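Local coordinates for angiopoietin-related protein 4 (Homo sapiens, PDB 6U1U) that inactivates lipoprotein lipase and so regulates the clearance of blood triglycerides, and also restrains endothelial cell proliferation and migration, here represented by its C-terminal fibrinogen-like domain, at residues G39-Q44 and F71-E76. Numbering follows the deposited sequence.
Sequences GWTVIQ and FWLGLE
With CG anti to the backbone N in both Gln44 (chi1 -173°) and Trp72 (chi1 174°), the glutamine's aliphatic stem meets the benzo edge of the indole, Gln44 CG lying 3.6 Å from Trp72 CE3 near the ring plane. A bend at chi2 then turns the amide away, to Thr209 and Asn176, its plane nearly perpendicular to the indole. Phe71 instead sets CG between its backbone N and carbonyl carbon (chi1 66°), which turns the ring back toward Val42, where CZ packs on Val42 CG1 at 3.4 Å and the ring edge faces Val42 O. Leu73 reaches across to Thr41, its CD2 3.8 Å from Thr41 CG2. The backbones join at one nearly straight hydrogen bond, Leu73 N to Ile43 O (2.9 Å), the N-H arriving from above the carbonyl plane. The same oxygen accepts a hydrogen bond from a water that in turn accepts the N-H of Gly74, the N-cap residue of helix 75-82, and sits 3.1 Å above the centre of the indole. Replacing Trp72 with an alanine would probably leave Gln44's stem and this water without their aromatic neighbour, and the carbonyl of Tyr60 without its indole N-H. Gln44, in an antiparallel non-hydrogen-bonded pair with Trp72, also forms with Ile43 a classic beta bulge opposite Met211, within the sheet of the fibrinogen C-terminal fold.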
ATOM      1  N   GLY A  39      10.666  10.309  10.403  1.00 23.71           N
ATOM      2  CA  GLY A  39      10.362  10.549   8.989  1.00 19.49           C
ATOM      3  C   GLY A  39       9.700   9.320   8.397  1.00 20.87           C
ATOM      4  O   GLY A  39      10.166   8.200   8.606  1.00 22.31           O
ATOM      5  N   TRP A  40       8.626   9.545   7.634  1.00 19.86           N
ATOM      6  CA  TRP A  40       7.871   8.487   6.966  1.00 18.68           C
ATOM      7  C   TRP A  40       7.867   8.721   5.465  1.00 17.97           C
ATOM      8  O   TRP A  40       7.709   9.854   5.013  1.00 20.40           O
ATOM      9  CB  TRP A  40       6.411   8.484   7.421  1.00 19.73           C
ATOM     10  CG  TRP A  40       6.264   8.133   8.838  1.00 22.14           C
ATOM     11  CD1 TRP A  40       6.439   8.991   9.932  1.00 28.52           C
ATOM     12  CD2 TRP A  40       5.876   6.862   9.383  1.00 23.33           C
ATOM     13  NE1 TRP A  40       6.189   8.298  11.113  1.00 24.37           N
ATOM     14  CE2 TRP A  40       5.843   7.004  10.804  1.00 28.18           C
ATOM     15  CE3 TRP A  40       5.537   5.624   8.817  1.00 21.50           C
ATOM     16  CZ2 TRP A  40       5.495   5.954  11.659  1.00 29.08           C
ATOM     17  CZ3 TRP A  40       5.196   4.558   9.702  1.00 22.22           C
ATOM     18  CH2 TRP A  40       5.159   4.759  11.096  1.00 26.28           C
ATOM     19  N   THR A  41       8.051   7.660   4.682  1.00 17.00           N
ATOM     20  CA  THR A  41       7.938   7.798   3.226  1.00 17.56           C
ATOM     21  C   THR A  41       6.516   7.488   2.801  1.00 18.00           C
ATOM     22  O   THR A  41       5.999   6.428   3.145  1.00 17.53           O
ATOM     23  CB  THR A  41       8.867   6.817   2.535  1.00 21.62           C
ATOM     24  OG1 THR A  41      10.204   7.067   2.998  1.00 23.09           O
ATOM     25  CG2 THR A  41       8.745   6.997   0.980  1.00 21.21           C
ATOM     26  N   VAL A  42       5.889   8.385   2.049  1.00 17.44           N
ATOM     27  CA  VAL A  42       4.524   8.115   1.595  1.00 16.87           C
ATOM     28  C   VAL A  42       4.624   7.205   0.374  1.00 17.36           C
ATOM     29  O   VAL A  42       5.274   7.561  -0.610  1.00 17.51           O
ATOM     30  CB  VAL A  42       3.790   9.412   1.224  1.00 18.41           C
ATOM     31  CG1 VAL A  42       2.376   9.063   0.688  1.00 20.69           C
ATOM     32  CG2 VAL A  42       3.728  10.366   2.444  1.00 22.44           C
ATOM     33  N   ILE A  43       3.979   6.030   0.422  1.00 16.21           N
ATOM     34  CA  ILE A  43       4.073   5.108  -0.706  1.00 15.96           C
ATOM     35  C   ILE A  43       2.801   5.045  -1.530  1.00 16.82           C
ATOM     36  O   ILE A  43       2.830   4.475  -2.638  1.00 17.26           O
ATOM     37  CB  ILE A  43       4.496   3.697  -0.253  1.00 16.19           C
ATOM     38  CG1 ILE A  43       3.368   2.981   0.498  1.00 19.30           C
ATOM     39  CG2 ILE A  43       5.752   3.814   0.605  1.00 17.45           C
ATOM     40  CD1 ILE A  43       3.691   1.441   0.762  1.00 18.43           C
ATOM     41  N   GLN A  44       1.712   5.631  -1.054  1.00 16.61           N
ATOM     42  CA  GLN A  44       0.456   5.612  -1.794  1.00 15.60           C
ATOM     43  C   GLN A  44      -0.378   6.747  -1.231  1.00 15.33           C
ATOM     44  O   GLN A  44      -0.367   6.966  -0.009  1.00 18.08           O
ATOM     45  CB  GLN A  44      -0.270   4.280  -1.594  1.00 16.32           C
ATOM     46  CG  GLN A  44      -1.540   4.132  -2.491  1.00 16.56           C
ATOM     47  CD  GLN A  44      -2.868   4.334  -1.742  1.00 17.15           C
ATOM     48  OE1 GLN A  44      -2.943   5.109  -0.799  1.00 18.57           O
ATOM     49  NE2 GLN A  44      -3.936   3.643  -2.187  1.00 18.60           N
ATOM     50  N   PHE A  71      -0.939   9.054  -6.055  1.00 19.47           N
ATOM     51  CA  PHE A  71       0.168   8.335  -6.670  1.00 17.34           C
ATOM     52  C   PHE A  71       0.388   6.998  -5.986  1.00 18.32           C
ATOM     53  O   PHE A  71      -0.083   6.742  -4.863  1.00 17.32           O
ATOM     54  CB  PHE A  71       1.470   9.162  -6.622  1.00 17.57           C
ATOM     55  CG  PHE A  71       2.006   9.392  -5.196  1.00 18.28           C
ATOM     56  CD1 PHE A  71       2.769   8.423  -4.557  1.00 16.99           C
ATOM     57  CD2 PHE A  71       1.736  10.578  -4.531  1.00 20.38           C
ATOM     58  CE1 PHE A  71       3.243   8.605  -3.269  1.00 17.71           C
ATOM     59  CE2 PHE A  71       2.225  10.800  -3.252  1.00 19.72           C
ATOM     60  CZ  PHE A  71       2.952   9.826  -2.607  1.00 19.27           C
ATOM     61  N   TRP A  72       1.172   6.170  -6.670  1.00 15.61           N
ATOM     62  CA  TRP A  72       1.735   4.931  -6.153  1.00 16.28           C
ATOM     63  C   TRP A  72       3.247   5.049  -6.333  1.00 17.70           C
ATOM     64  O   TRP A  72       3.695   5.256  -7.460  1.00 17.99           O
ATOM     65  CB  TRP A  72       1.177   3.734  -6.952  1.00 16.67           C
ATOM     66  CG  TRP A  72       1.795   2.418  -6.595  1.00 16.63           C
ATOM     67  CD1 TRP A  72       2.686   1.686  -7.330  1.00 16.21           C
ATOM     68  CD2 TRP A  72       1.529   1.663  -5.407  1.00 16.38           C
ATOM     69  NE1 TRP A  72       3.028   0.529  -6.633  1.00 15.94           N
ATOM     70  CE2 TRP A  72       2.307   0.491  -5.469  1.00 17.65           C
ATOM     71  CE3 TRP A  72       0.703   1.877  -4.280  1.00 16.01           C
ATOM     72  CZ2 TRP A  72       2.274  -0.491  -4.453  1.00 18.23           C
ATOM     73  CZ3 TRP A  72       0.663   0.925  -3.284  1.00 16.27           C
ATOM     74  CH2 TRP A  72       1.451  -0.252  -3.370  1.00 18.34           C
ATOM     75  N   LEU A  73       4.027   4.979  -5.236  1.00 15.67           N
ATOM     76  CA  LEU A  73       5.473   5.251  -5.353  1.00 16.20           C
ATOM     77  C   LEU A  73       6.166   4.214  -6.235  1.00 19.87           C
ATOM     78  O   LEU A  73       7.030   4.560  -7.063  1.00 17.58           O
ATOM     79  CB  LEU A  73       6.119   5.281  -3.971  1.00 16.03           C
ATOM     80  CG  LEU A  73       7.651   5.393  -3.901  1.00 15.96           C
ATOM     81  CD1 LEU A  73       8.084   6.695  -4.634  1.00 16.58           C
ATOM     82  CD2 LEU A  73       8.137   5.404  -2.469  1.00 18.41           C
ATOM     83  N   GLY A  74       5.797   2.945  -6.078  1.00 17.32           N
ATOM     84  CA  GLY A  74       6.426   1.885  -6.917  1.00 16.17           C
ATOM     85  C   GLY A  74       7.097   0.872  -6.005  1.00 17.34           C
ATOM     86  O   GLY A  74       7.874   1.202  -5.122  1.00 17.10           O
ATOM     87  N   LEU A  75       6.793  -0.411  -6.247  1.00 15.50           N
ATOM     88  CA  LEU A  75       7.278  -1.456  -5.350  1.00 17.09           C
ATOM     89  C   LEU A  75       8.804  -1.554  -5.351  1.00 17.87           C
ATOM     90  O   LEU A  75       9.404  -1.839  -4.312  1.00 17.86           O
ATOM     91  CB  LEU A  75       6.648  -2.789  -5.752  1.00 17.99           C
ATOM     92  CG  LEU A  75       5.150  -2.809  -5.383  1.00 20.23           C
ATOM     93  CD1 LEU A  75       4.484  -3.921  -6.166  1.00 22.43           C
ATOM     94  CD2 LEU A  75       4.960  -3.003  -3.874  1.00 22.33           C
ATOM     95  N   GLU A  76       9.451  -1.377  -6.510  1.00 17.71           N
ATOM     96  CA  GLU A  76      10.911  -1.497  -6.482  1.00 18.72           C
ATOM     97  C   GLU A  76      11.509  -0.369  -5.649  1.00 19.16           C
ATOM     98  O   GLU A  76      12.456  -0.579  -4.883  1.00 18.37           O
ATOM     99  CB  GLU A  76      11.474  -1.515  -7.905  1.00 21.10           C
ATOM    100  CG  GLU A  76      13.016  -1.680  -7.934  1.00 22.62           C
ATOM    101  CD  GLU A  76      13.560  -2.970  -7.282  1.00 32.01           C
ATOM    102  OE1 GLU A  76      14.771  -2.965  -6.958  1.00 30.99           O
ATOM    103  OE2 GLU A  76      12.824  -3.977  -7.071  1.00 29.64           O
TER
HETATM  104  O   HOH W   1       4.266   2.159  -3.600  1.00 19.03           O